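Local atomic coordinates of BDI_3064 protein (Parabacteroides distasonis ATCC 8503, PDB entry 5Z06), a protein that hydrolyses linear beta-1,2-glucan and beta-1,2-glucooligosaccharides of four or more glucose units, releasing sophorose from the non-reducing end. Residues A43-T49 and Y173-I177; F48-N52 and P233-R237. One frame throughout, in Å; residues are numbered along the deposited sequence.

Contact 1 (A43-T49 and Y173-I177). With CA (calcium ion), chain C.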
loop_
_atom_site.group_PDB
_atom_site.type_symbol
_atom_site.label_atom_id
_atom_site.label_comp_id
_atom_site.label_asym_id
_atom_site.label_seq_id
_atom_site.Cartn_x
_atom_site.Cartn_y
_atom_site.Cartn_z
ATOM N N ALA A 43 11.766 -21.311 4.884
ATOM C CA ALA A 43 12.551 -21.720 6.027
ATOM C C ALA A 43 12.827 -20.486 6.868
ATOM O O ALA A 43 13.502 -19.545 6.405
ATOM C CB ALA A 43 13.848 -22.338 5.573
ATOM N N GLY A 44 12.328 -20.509 8.103
ATOM C CA GLY A 44 12.514 -19.425 9.045
ATOM C C GLY A 44 13.731 -19.583 9.923
ATOM O O GLY A 44 14.110 -18.631 10.587
ATOM N N SER A 45 14.360 -20.762 9.916
ATOM C CA SER A 45 15.517 -21.024 10.779
ATOM C C SER A 45 16.863 -20.806 10.078
ATOM O O SER A 45 17.898 -20.809 10.728
ATOM C CB SER A 45 15.451 -22.447 11.332
ATOM O OG SER A 45 15.504 -23.400 10.273
ATOM N N VAL A 46 16.863 -20.652 8.762
ATOM C CA VAL A 46 18.083 -20.344 8.041
ATOM C C VAL A 46 17.797 -19.287 7.018
ATOM O O VAL A 46 16.792 -19.325 6.303
ATOM C CB VAL A 46 18.727 -21.564 7.345
ATOM C CG1 VAL A 46 19.323 -22.522 8.386
ATOM C CG2 VAL A 46 17.747 -22.281 6.426
ATOM N N ALA A 47 18.710 -18.337 6.959
ATOM C CA ALA A 47 18.582 -17.231 6.054
ATOM C C ALA A 47 19.924 -16.555 5.939
ATOM O O ALA A 47 20.667 -16.440 6.941
ATOM C CB ALA A 47 17.557 -16.229 6.578
ATOM N N PHE A 48 20.218 -16.081 4.729
ATOM C CA PHE A 48 21.269 -15.103 4.571
ATOM C C PHE A 48 20.778 -13.715 5.003
ATOM O O PHE A 48 21.283 -13.173 5.973
ATOM C CB PHE A 48 21.827 -15.055 3.154
ATOM C CG PHE A 48 23.006 -14.167 3.065
ATOM C CD1 PHE A 48 24.234 -14.624 3.537
ATOM C CD2 PHE A 48 22.878 -12.840 2.662
ATOM C CE1 PHE A 48 25.334 -13.797 3.548
ATOM C CE2 PHE A 48 23.977 -12.011 2.665
ATOM C CZ PHE A 48 25.205 -12.491 3.104
ATOM N N THR A 49 19.826 -13.121 4.276
ATOM C CA THR A 49 19.115 -11.948 4.815
ATOM C C THR A 49 18.089 -12.477 5.793
ATOM O O THR A 49 17.172 -13.191 5.385
ATOM C CB THR A 49 18.384 -11.095 3.796
ATOM O OG1 THR A 49 17.619 -11.932 2.940
ATOM C CG2 THR A 49 19.357 -10.265 3.023
ATOM N N TYR A 173 18.707 -24.360 0.581
ATOM C CA TYR A 173 18.028 -23.137 0.849
ATOM C C TYR A 173 18.490 -22.081 -0.134
ATOM O O TYR A 173 19.669 -21.990 -0.449
ATOM C CB TYR A 173 18.289 -22.701 2.268
ATOM C CG TYR A 173 17.944 -23.765 3.257
ATOM C CD1 TYR A 173 16.651 -23.893 3.743
ATOM C CD2 TYR A 173 18.906 -24.667 3.702
ATOM C CE1 TYR A 173 16.330 -24.877 4.667
ATOM C CE2 TYR A 173 18.591 -25.651 4.625
ATOM C CZ TYR A 173 17.308 -25.746 5.103
ATOM O OH TYR A 173 16.985 -26.721 5.999
ATOM N N LEU A 174 17.532 -21.300 -0.620
ATOM C CA LEU A 174 17.779 -20.227 -1.566
ATOM C C LEU A 174 17.295 -18.950 -0.918
ATOM O O LEU A 174 16.174 -18.884 -0.409
ATOM C CB LEU A 174 17.026 -20.465 -2.856
ATOM C CG LEU A 174 17.184 -21.869 -3.432
ATOM C CD1 LEU A 174 16.288 -21.972 -4.655
ATOM C CD2 LEU A 174 18.631 -22.172 -3.797
ATOM N N ASP A 175 18.165 -17.958 -0.915
ATOM C CA ASP A 175 17.860 -16.658 -0.414
ATOM C C ASP A 175 18.443 -15.595 -1.359
ATOM O O ASP A 175 19.337 -15.871 -2.164
ATOM C CB ASP A 175 18.445 -16.518 0.996
ATOM C CG ASP A 175 17.709 -15.516 1.832
ATOM O OD1 ASP A 175 16.708 -14.954 1.361
ATOM O OD2 ASP A 175 18.117 -15.270 2.980
ATOM N N ASP A 176 17.911 -14.388 -1.257
ATOM C CA ASP A 176 18.439 -13.222 -1.952
ATOM C C ASP A 176 18.643 -13.434 -3.438
ATOM O O ASP A 176 19.706 -13.151 -3.994
ATOM C CB ASP A 176 19.677 -12.766 -1.240
ATOM C CG ASP A 176 19.411 -12.563 0.210
ATOM O OD1 ASP A 176 18.417 -11.876 0.522
ATOM O OD2 ASP A 176 20.140 -13.130 1.032
ATOM N N ILE A 177 17.577 -13.933 -4.050
ATOM C CA ILE A 177 17.520 -14.220 -5.461
ATOM C C ILE A 177 17.150 -12.907 -6.105
ATOM O O ILE A 177 16.057 -12.362 -5.884
ATOM C CB ILE A 177 16.469 -15.267 -5.795
ATOM C CG1 ILE A 177 16.652 -16.501 -4.904
ATOM C CG2 ILE A 177 16.569 -15.632 -7.263
ATOM C CD1 ILE A 177 15.563 -17.518 -5.013
HETATM CA CA CA C . 16.111 -13.672 3.373
#

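Contact 2 (F48-N52 and P233-R237). With CA (calcium ion), chain C.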
loop_
_atom_site.group_PDB
_atom_site.type_symbol
_atom_site.label_atom_id
_atom_site.label_comp_id
_atom_site.label_asym_id
_atom_site.label_seq_id
_atom_site.Cartn_x
_atom_site.Cartn_y
_atom_site.Cartn_z
ATOM N N PHE A 48 20.218 -16.081 4.729
ATOM C CA PHE A 48 21.269 -15.103 4.571
ATOM C C PHE A 48 20.778 -13.715 5.003
ATOM O O PHE A 48 21.283 -13.173 5.973
ATOM C CB PHE A 48 21.827 -15.055 3.154
ATOM C CG PHE A 48 23.006 -14.167 3.065
ATOM C CD1 PHE A 48 24.234 -14.624 3.537
ATOM C CD2 PHE A 48 22.878 -12.840 2.662
ATOM C CE1 PHE A 48 25.334 -13.797 3.548
ATOM C CE2 PHE A 48 23.977 -12.011 2.665
ATOM C CZ PHE A 48 25.205 -12.491 3.104
ATOM N N THR A 49 19.826 -13.121 4.276
ATOM C CA THR A 49 19.115 -11.948 4.815
ATOM C C THR A 49 18.089 -12.477 5.793
ATOM O O THR A 49 17.172 -13.191 5.385
ATOM C CB THR A 49 18.384 -11.095 3.796
ATOM O OG1 THR A 49 17.619 -11.932 2.940
ATOM C CG2 THR A 49 19.357 -10.265 3.023
ATOM N N PRO A 50 18.258 -12.146 7.080
ATOM C CA PRO A 50 17.379 -12.660 8.074
ATOM C C PRO A 50 15.931 -12.316 7.848
ATOM O O PRO A 50 15.556 -11.359 7.124
ATOM C CB PRO A 50 17.858 -11.993 9.358
ATOM C CG PRO A 50 18.535 -10.770 8.897
ATOM C CD PRO A 50 19.249 -11.242 7.686
ATOM N N GLY A 51 15.172 -13.079 8.618
ATOM C CA GLY A 51 13.851 -13.437 8.337
ATOM C C GLY A 51 14.059 -14.878 7.898
ATOM O O GLY A 51 14.204 -15.787 8.705
ATOM N N ASN A 52 14.104 -15.074 6.589
ATOM C CA ASN A 52 13.871 -16.380 6.060
ATOM C C ASN A 52 14.470 -16.577 4.694
ATOM O O ASN A 52 14.989 -15.648 4.056
ATOM C CB ASN A 52 12.365 -16.681 6.090
ATOM C CG ASN A 52 11.544 -15.632 5.374
ATOM O OD1 ASN A 52 11.818 -15.303 4.228
ATOM N ND2 ASN A 52 10.531 -15.111 6.042
ATOM N N PRO A 233 21.075 -11.314 13.884
ATOM C CA PRO A 233 20.500 -10.480 12.835
ATOM C C PRO A 233 19.033 -10.868 12.648
ATOM O O PRO A 233 18.738 -12.013 12.368
ATOM C CB PRO A 233 21.359 -10.834 11.612
ATOM C CG PRO A 233 21.749 -12.259 11.827
ATOM C CD PRO A 233 21.755 -12.502 13.317
ATOM N N VAL A 234 18.115 -9.933 12.863
ATOM C CA VAL A 234 16.686 -10.253 12.793
ATOM C C VAL A 234 15.988 -9.776 11.540
ATOM O O VAL A 234 14.929 -10.303 11.210
ATOM C CB VAL A 234 15.894 -9.767 14.011
ATOM C CG1 VAL A 234 16.262 -10.613 15.219
ATOM C CG2 VAL A 234 16.080 -8.271 14.253
ATOM N N ALA A 235 16.552 -8.796 10.849
ATOM C CA ALA A 235 15.895 -8.243 9.675
ATOM C C ALA A 235 16.852 -7.439 8.845
ATOM O O ALA A 235 17.918 -7.032 9.316
ATOM C CB ALA A 235 14.716 -7.351 10.082
ATOM N N VAL A 236 16.446 -7.205 7.603
ATOM C CA VAL A 236 17.111 -6.240 6.755
ATOM C C VAL A 236 16.071 -5.252 6.293
ATOM O O VAL A 236 14.897 -5.593 6.115
ATOM C CB VAL A 236 17.819 -6.829 5.517
ATOM C CG1 VAL A 236 18.996 -7.682 5.938
ATOM C CG2 VAL A 236 16.871 -7.617 4.609
ATOM N N ARG A 237 16.512 -4.020 6.116
ATOM C CA ARG A 237 15.660 -3.018 5.569
ATOM C C ARG A 237 16.401 -2.322 4.460
ATOM O O ARG A 237 17.513 -1.832 4.635
ATOM C CB ARG A 237 15.191 -2.058 6.669
ATOM C CG ARG A 237 14.100 -2.644 7.549
ATOM C CD ARG A 237 12.800 -2.794 6.774
ATOM N NE ARG A 237 11.707 -3.361 7.558
ATOM C CZ ARG A 237 11.440 -4.663 7.703
ATOM N NH1 ARG A 237 12.209 -5.609 7.159
ATOM N NH2 ARG A 237 10.404 -5.028 8.439
HETATM CA CA CA C . 16.111 -13.672 3.373
HETATM O O HOH W 1 14.125 -8.750 7.102
#

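Contact 1 (A43-T49 and Y173-I177)
The calcium site where the loop between strands 42-43 and 53-59 meets strand 169-180 joins T49 to D175. T49 gives the calcium ion two oxygens, its carbonyl O and OG1, each 2.3 Å away; OG1 lies between the backbone N and the carbonyl carbon (chi1 47°), which sets it beside that O so that both reach the ion. D175 is bidentate, with OD1 at 2.5 Å and OD2 at 2.6 Å from the metal. E12, N13 and N52 supply the other three ligands. OD2 of D175 also receives weak hydrogen bonds from F48 N and T49 N. D176 lies in the second shell: its OD1 accepts the T49 OG1 hydroxyl at 2.5 Å and its OD2 accepts T49 N at 3.3 Å, both through syn lone pairs. OD2 also meets the F48 ring at its edge, the carboxylate plane turned 84° from the ring. Farther along, V46 CG2 sits over the centre of the Y173 ring, 3.4 Å from the centroid, a CH-pi contact. Were D176 an alanine, the T49 hydroxyl would lose this acceptor and T49 N one of its two, and the loop would probably be less firmly held beside the metal. Because T49 OG1 donates to a carboxylate while binding calcium, D176 is likely to make that oxygen a stronger ligand.

Contact 2 (F48-N52 and P233-R237)
Van der Waals contacts carry most of this junction, and P50 buries more surface here than any other residue of either segment. Its ring lies against the backbone of 233-235: CB is 3.1 Å from P233 O, and CG is 3.4 Å from A235 N. The apolar pairs are separate from these: P50 CG reaches the ring of P233, 3.9 Å from its CB, while P50 CD is 4.0 Å from V236 CG1. V236 is the one valine of the strand segment whose side chain starts toward the loop. With CG1 anti to its carbonyl carbon (chi1 -67°), it turns both methyls to T49, CG1 lying 3.9 Å from T49 CG2 and CG2 the same distance from T49 CB; the two side chains run nearly perpendicular.

The strand 232-237 is an edge strand, within this chain, of a four-stranded antiparallel sheet, and V234 and A235 together stand opposite the single residue I222 of strand 219-225, a classic beta bulge. The side chains of this pair point away from the loop, so the P50 ring meets their backbone instead.

Polar linkage runs through one water, which donates to P50 O and accepts from V236 N at 2.8 Å. Within the strand, R237 NH1 donates to V236 O with an N-H...O angle of 151°, and R237 NH2 forms a salt bridge to E645. On the metal side, N52 O binds the calcium ion at 2.4 Å.

In the fold
Contact 1 and contact 2 share F48 and T49 of the loop between strands 42-43 and 53-59, and their centres lie about 8 Å apart. Along the chain the loop comes first, then strand 169-180, then strand 232-237. Contact 1 joins the loop to the seven-stranded antiparallel sheet in which strand 53-59 pairs with strand 169-180; contact 2 joins it to strand 232-237, at one edge of a separate four-stranded sheet. The centres of contacts 1 and 2 lie about 25 Å and 22 Å from the centre of the chain. One calcium-bound loop thus touches two different beta sheets, so that the ion's ligands and the sheet contacts are tied together through F48-N52.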